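Local coordinates for alpha-galactosidase 1 (Saccharomyces cerevisiae, PDB 3LRK), which hydrolyses terminal, non-reducing alpha-D-galactose residues from alpha-D-galactosides such as galactose oligosaccharides, galactomannans and galactolipids, at residues A[211-216]-A[336-341]; A[218-223]-A[233-238]. The protein carries 1 engineered substitution. All coordinates share one frame; numbering follows the deposited sequence.

After strand 203-205 of the catalytic barrel the chain runs through a long loop before helix 239-246, and both contacts draw on it. Residues 211-216 come first and meet 336-341, more than a hundred residues later, the turn between strands 325-331 and 342-349 of the C-terminal beta sandwich; interaction 1 thus closes a long loop and ties barrel to sandwich. Interaction 2 lies wholly within the span that interaction 1 encloses: 218-223 turns back on 233-238 only ten residues later, pinching off a small disulfide-bonded loop. The two centres are 12 Å apart and the contacts touch, Thr211 N lying 3.0 Å from Cys237 O, a probable hydrogen bond, while Ser238 packs against Thr215 and Arg216.

Interaction 1 of 2, residues A[211-216]-A[336-341]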
loop_
_atom_site.group_PDB
_atom_site.type_symbol
_atom_site.label_atom_id
_atom_site.label_comp_id
_atom_site.label_asym_id
_atom_site.label_seq_id
_atom_site.Cartn_x
_atom_site.Cartn_y
_atom_site.Cartn_z
ATOM N N THR A 211 -17.731 -9.883 -15.843
ATOM C CA THR A 211 -18.174 -11.149 -16.400
ATOM C C THR A 211 -19.633 -11.365 -16.001
ATOM O O THR A 211 -20.151 -10.660 -15.124
ATOM C CB THR A 211 -17.268 -12.344 -15.955
ATOM O OG1 THR A 211 -17.635 -13.516 -16.695
ATOM C CG2 THR A 211 -17.388 -12.622 -14.457
ATOM N N ALA A 212 -20.297 -12.312 -16.663
ATOM C CA ALA A 212 -21.703 -12.609 -16.401
ATOM C C ALA A 212 -21.903 -13.407 -15.098
ATOM O O ALA A 212 -22.468 -14.511 -15.094
ATOM C CB ALA A 212 -22.339 -13.336 -17.612
ATOM N N GLU A 213 -21.427 -12.832 -13.997
ATOM C CA GLU A 213 -21.600 -13.394 -12.668
ATOM C C GLU A 213 -21.995 -12.245 -11.759
ATOM O O GLU A 213 -21.398 -11.168 -11.831
ATOM C CB GLU A 213 -20.288 -13.998 -12.150
ATOM C CG GLU A 213 -19.843 -15.280 -12.843
ATOM C CD GLU A 213 -20.704 -16.481 -12.488
ATOM O OE1 GLU A 213 -21.469 -16.420 -11.501
ATOM O OE2 GLU A 213 -20.601 -17.501 -13.203
ATOM N N PHE A 214 -22.993 -12.460 -10.906
ATOM C CA PHE A 214 -23.500 -11.353 -10.096
ATOM C C PHE A 214 -22.630 -11.090 -8.865
ATOM O O PHE A 214 -22.458 -9.939 -8.478
ATOM C CB PHE A 214 -24.957 -11.589 -9.683
ATOM C CG PHE A 214 -25.665 -10.343 -9.227
ATOM C CD1 PHE A 214 -26.047 -9.366 -10.151
ATOM C CD2 PHE A 214 -25.954 -10.140 -7.876
ATOM C CE1 PHE A 214 -26.710 -8.209 -9.742
ATOM C CE2 PHE A 214 -26.617 -8.984 -7.457
ATOM C CZ PHE A 214 -26.992 -8.018 -8.398
ATOM N N THR A 215 -22.073 -12.151 -8.270
ATOM C CA THR A 215 -21.316 -12.034 -7.016
ATOM C C THR A 215 -19.999 -12.819 -6.981
ATOM O O THR A 215 -19.158 -12.574 -6.115
ATOM C CB THR A 215 -22.131 -12.541 -5.785
ATOM O OG1 THR A 215 -22.155 -13.970 -5.797
ATOM C CG2 THR A 215 -23.560 -11.995 -5.753
ATOM N N ARG A 216 -19.833 -13.774 -7.890
ATOM C CA ARG A 216 -18.763 -14.783 -7.773
ATOM C C ARG A 216 -17.336 -14.202 -7.640
ATOM O O ARG A 216 -16.843 -13.544 -8.560
ATOM C CB ARG A 216 -18.834 -15.752 -8.961
ATOM C CG ARG A 216 -18.060 -17.057 -8.755
ATOM C CD ARG A 216 -17.901 -17.842 -10.059
ATOM N NE ARG A 216 -17.218 -19.119 -9.841
ATOM C CZ ARG A 216 -15.899 -19.274 -9.705
ATOM N NH1 ARG A 216 -15.076 -18.228 -9.762
ATOM N NH2 ARG A 216 -15.396 -20.486 -9.505
ATOM N N ASP A 336 -25.259 -16.814 -1.094
ATOM C CA ASP A 336 -25.415 -17.690 -2.245
ATOM C C ASP A 336 -24.372 -18.814 -2.214
ATOM O O ASP A 336 -23.635 -18.954 -1.232
ATOM C CB ASP A 336 -25.353 -16.880 -3.548
ATOM C CG ASP A 336 -24.022 -16.144 -3.737
ATOM O OD1 ASP A 336 -22.996 -16.515 -3.110
ATOM O OD2 ASP A 336 -24.010 -15.197 -4.548
ATOM N N GLU A 337 -24.323 -19.606 -3.286
ATOM C CA GLU A 337 -23.373 -20.718 -3.414
ATOM C C GLU A 337 -21.899 -20.309 -3.227
ATOM O O GLU A 337 -21.044 -21.155 -2.932
ATOM C CB GLU A 337 -23.573 -21.442 -4.752
ATOM C CG GLU A 337 -23.457 -20.532 -5.978
ATOM C CD GLU A 337 -23.625 -21.253 -7.303
ATOM O OE1 GLU A 337 -24.309 -20.688 -8.191
ATOM O OE2 GLU A 337 -23.070 -22.364 -7.468
ATOM N N TYR A 338 -21.612 -19.014 -3.382
ATOM C CA TYR A 338 -20.241 -18.500 -3.264
ATOM C C TYR A 338 -19.983 -17.764 -1.955
ATOM O O TYR A 338 -18.956 -17.101 -1.800
ATOM C CB TYR A 338 -19.903 -17.597 -4.458
ATOM C CG TYR A 338 -20.173 -18.253 -5.793
ATOM C CD1 TYR A 338 -21.172 -17.776 -6.634
ATOM C CD2 TYR A 338 -19.438 -19.367 -6.202
ATOM C CE1 TYR A 338 -21.428 -18.383 -7.863
ATOM C CE2 TYR A 338 -19.685 -19.983 -7.423
ATOM C CZ TYR A 338 -20.679 -19.492 -8.243
ATOM O OH TYR A 338 -20.913 -20.101 -9.449
ATOM N N GLY A 339 -20.924 -17.879 -1.021
ATOM C CA GLY A 339 -20.806 -17.234 0.282
ATOM C C GLY A 339 -21.067 -15.740 0.280
ATOM O O GLY A 339 -20.781 -15.057 1.266
ATOM N N GLN A 340 -21.631 -15.233 -0.814
ATOM C CA GLN A 340 -21.840 -13.793 -0.968
ATOM C C GLN A 340 -23.265 -13.383 -0.631
ATOM O O GLN A 340 -24.210 -14.081 -0.984
ATOM C CB GLN A 340 -21.493 -13.352 -2.392
ATOM C CG GLN A 340 -20.130 -13.859 -2.878
ATOM C CD GLN A 340 -18.987 -13.317 -2.045
ATOM O OE1 GLN A 340 -18.722 -12.121 -2.053
ATOM N NE2 GLN A 340 -18.299 -14.203 -1.320
ATOM N N GLY A 341 -23.409 -12.246 0.044
ATOM C CA GLY A 341 -24.730 -11.711 0.355
ATOM C C GLY A 341 -24.672 -10.386 1.069
ATOM O O GLY A 341 -24.214 -10.295 2.214
HETATM O O HOH W 1 -23.124 -18.535 -11.098
#
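Tyr338, Thr215 and Arg216 bury the most surface here, and the phenol ring of Tyr338 meets both of the others. The aliphatic part of Arg216 runs over one face of the ring: CG sits 3.5 Å from the Tyr338 ring centroid and only 6° off its normal, a CH-pi contact. With CG anti to the backbone N (chi1 -163°) and the chain extended as far as NE, the arginine passes across the ring instead of ending on it. NE of Arg216 comes within 3.6 Å of Tyr338 CE2, but the guanidinium is turned 65° from the ring plane, so this is no flat stack. Its NH2 goes on to a hydrogen bond with the backbone oxygen of Val327 in the second subunit. The opposite face of the ring carries Glu337 CG.

Thr215 OG1 lies near the ring plane at the edge, 4.0 Å from Tyr338 CD1, and donates a 2.6 Å hydrogen bond to Asp336 OD2 on its syn lone pair. Gln340 runs antiparallel alongside the threonine, its CB 3.5 Å from Thr215 OG1. The other carboxylate oxygen, Asp336 OD1, accepts from Tyr338 N and Gln340 N, which reach it from opposite faces of its plane; the carboxylate therefore braces its own turn while gripping the threonine. Water 1 lies at the ring edge, donating to Glu213 OE1 at 2.7 Å and standing 3.2 Å from Tyr338 OH.

His460 touches both Thr215 and Asp336, and its ring stacks on Phe214. The segment 336-341 forms an Asx turn combined with a type I beta turn from Asp336 to Gly339, in the connection between two antiparallel strands of the C-terminal sandwich, here docked on a loop of the GH27 catalytic TIM barrel.

Interaction 2 of 2, residues A[218-223]-A[233-238]; sequences DSRCPC and AGFHCS
A disulfide-closed loop beside the active site of the GH27 barrel is pinched together here, Cys221 SG and Cys237 SG being joined at 2.0 Å. Next to the bridge, Arg220 O accepts a 3.0 Å hydrogen bond from Phe235 N. The same oxygen lies 3.2 Å from Gly234 CA, where a side chain would clash with it.

Asp218 opens an Asx turn: its OD1 takes Arg220 N on the anti lone pair and Arg220 NE on the syn side, the latter bond almost straight (176°). NH2 of Arg220 completes the side-on grip, a salt bridge to Asp218 OD2. With its rotation fixed by this grip, the guanidinium lies on one face of the His236 ring, centres 3.5 Å apart and planes at 5°. Its NH1 is turned to Asp379 of the second subunit in another salt bridge, which places the stack at the subunit interface. A methionine here would probably cost Asp218 its two-nitrogen grip and Asp379 of the second subunit its salt bridge, and take the flat cover off the His236 ring.

With chi1 near 69° the Phe235 ring turns back toward the arginine, its CE2 3.9 Å from Arg220 CD, and its side chain packs on the proton donor Asp209. Farther along, water 2 joins the two segments, accepting from Cys223 N and donating to Ala233 O at 2.8 Å.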
loop_
_atom_site.group_PDB
_atom_site.type_symbol
_atom_site.label_atom_id
_atom_site.label_comp_id
_atom_site.label_asym_id
_atom_site.label_seq_id
_atom_site.Cartn_x
_atom_site.Cartn_y
_atom_site.Cartn_z
ATOM N N ASP A 218 -13.444 -14.399 -8.029
ATOM C CA ASP A 218 -12.645 -15.082 -9.028
ATOM C C ASP A 218 -11.170 -14.810 -8.761
ATOM O O ASP A 218 -10.782 -13.671 -8.500
ATOM C CB ASP A 218 -13.043 -14.634 -10.440
ATOM C CG ASP A 218 -12.538 -15.582 -11.532
ATOM O OD1 ASP A 218 -11.311 -15.694 -11.713
ATOM O OD2 ASP A 218 -13.370 -16.199 -12.235
ATOM N N SER A 219 -10.355 -15.862 -8.839
ATOM C CA SER A 219 -8.921 -15.755 -8.585
ATOM C C SER A 219 -8.228 -14.841 -9.614
ATOM O O SER A 219 -7.160 -14.302 -9.347
ATOM C CB SER A 219 -8.286 -17.149 -8.599
ATOM O OG SER A 219 -8.503 -17.751 -9.864
ATOM N N ARG A 220 -8.848 -14.673 -10.782
ATOM C CA ARG A 220 -8.337 -13.765 -11.820
ATOM C C ARG A 220 -8.676 -12.292 -11.539
ATOM O O ARG A 220 -8.193 -11.402 -12.241
ATOM C CB ARG A 220 -8.857 -14.179 -13.207
ATOM C CG ARG A 220 -8.349 -15.547 -13.679
ATOM C CD ARG A 220 -9.200 -16.091 -14.824
ATOM N NE ARG A 220 -10.562 -16.423 -14.397
ATOM C CZ ARG A 220 -11.476 -16.986 -15.184
ATOM N NH1 ARG A 220 -11.179 -17.277 -16.443
ATOM N NH2 ARG A 220 -12.692 -17.261 -14.716
ATOM N N CYS A 221 -9.501 -12.060 -10.518
ATOM C CA CYS A 221 -9.871 -10.716 -10.057
ATOM C C CYS A 221 -9.578 -10.603 -8.553
ATOM O O CYS A 221 -10.505 -10.589 -7.732
ATOM C CB CYS A 221 -11.341 -10.432 -10.377
ATOM S SG CYS A 221 -11.969 -8.783 -9.935
ATOM N N PRO A 222 -8.276 -10.541 -8.180
ATOM C CA PRO A 222 -7.884 -10.688 -6.770
ATOM C C PRO A 222 -8.304 -9.548 -5.826
ATOM O O PRO A 222 -8.336 -9.757 -4.608
ATOM C CB PRO A 222 -6.355 -10.819 -6.844
ATOM C CG PRO A 222 -5.978 -10.057 -8.057
ATOM C CD PRO A 222 -7.102 -10.322 -9.048
ATOM N N CYS A 223 -8.632 -8.376 -6.364
ATOM C CA CYS A 223 -9.062 -7.249 -5.530
ATOM C C CYS A 223 -10.552 -7.340 -5.254
ATOM O O CYS A 223 -11.352 -7.394 -6.189
ATOM C CB CYS A 223 -8.732 -5.917 -6.201
ATOM S SG CYS A 223 -6.986 -5.643 -6.446
ATOM N N ALA A 233 -5.690 -5.320 -11.410
ATOM C CA ALA A 233 -7.106 -5.208 -11.781
ATOM C C ALA A 233 -7.713 -6.538 -12.239
ATOM O O ALA A 233 -8.844 -6.889 -11.858
ATOM C CB ALA A 233 -7.297 -4.140 -12.849
ATOM N N GLY A 234 -6.945 -7.266 -13.042
ATOM C CA GLY A 234 -7.326 -8.594 -13.515
ATOM C C GLY A 234 -8.575 -8.549 -14.372
ATOM O O GLY A 234 -8.836 -7.549 -15.047
ATOM N N PHE A 235 -9.349 -9.635 -14.332
ATOM C CA PHE A 235 -10.614 -9.738 -15.069
ATOM C C PHE A 235 -11.489 -10.861 -14.508
ATOM O O PHE A 235 -11.143 -11.455 -13.483
ATOM C CB PHE A 235 -10.420 -9.808 -16.606
ATOM C CG PHE A 235 -9.794 -11.092 -17.133
ATOM C CD1 PHE A 235 -10.151 -11.561 -18.400
ATOM C CD2 PHE A 235 -8.855 -11.814 -16.403
ATOM C CE1 PHE A 235 -9.584 -12.737 -18.927
ATOM C CE2 PHE A 235 -8.274 -12.982 -16.924
ATOM C CZ PHE A 235 -8.646 -13.447 -18.185
ATOM N N HIS A 236 -12.622 -11.127 -15.168
ATOM C CA HIS A 236 -13.677 -11.994 -14.606
ATOM C C HIS A 236 -14.155 -11.513 -13.238
ATOM O O HIS A 236 -14.486 -12.306 -12.350
ATOM C CB HIS A 236 -13.241 -13.468 -14.595
ATOM C CG HIS A 236 -13.045 -14.023 -15.965
ATOM N ND1 HIS A 236 -14.054 -14.649 -16.664
ATOM C CD2 HIS A 236 -11.975 -13.991 -16.792
ATOM C CE1 HIS A 236 -13.605 -15.008 -17.852
ATOM N NE2 HIS A 236 -12.347 -14.613 -17.958
ATOM N N CYS A 237 -14.206 -10.191 -13.092
ATOM C CA CYS A 237 -14.720 -9.561 -11.886
ATOM C C CYS A 237 -16.243 -9.586 -11.959
ATOM O O CYS A 237 -16.808 -9.322 -13.012
ATOM C CB CYS A 237 -14.223 -8.116 -11.793
ATOM S SG CYS A 237 -12.424 -7.921 -11.724
ATOM N N SER A 238 -16.896 -9.925 -10.853
ATOM C CA SER A 238 -18.362 -9.989 -10.810
ATOM C C SER A 238 -19.011 -8.603 -10.837
ATOM O O SER A 238 -18.361 -7.593 -10.580
ATOM C CB SER A 238 -18.841 -10.743 -9.571
ATOM O OG SER A 238 -18.640 -9.960 -8.413
HETATM O O HOH W 2 -8.721 -7.471 -9.080
#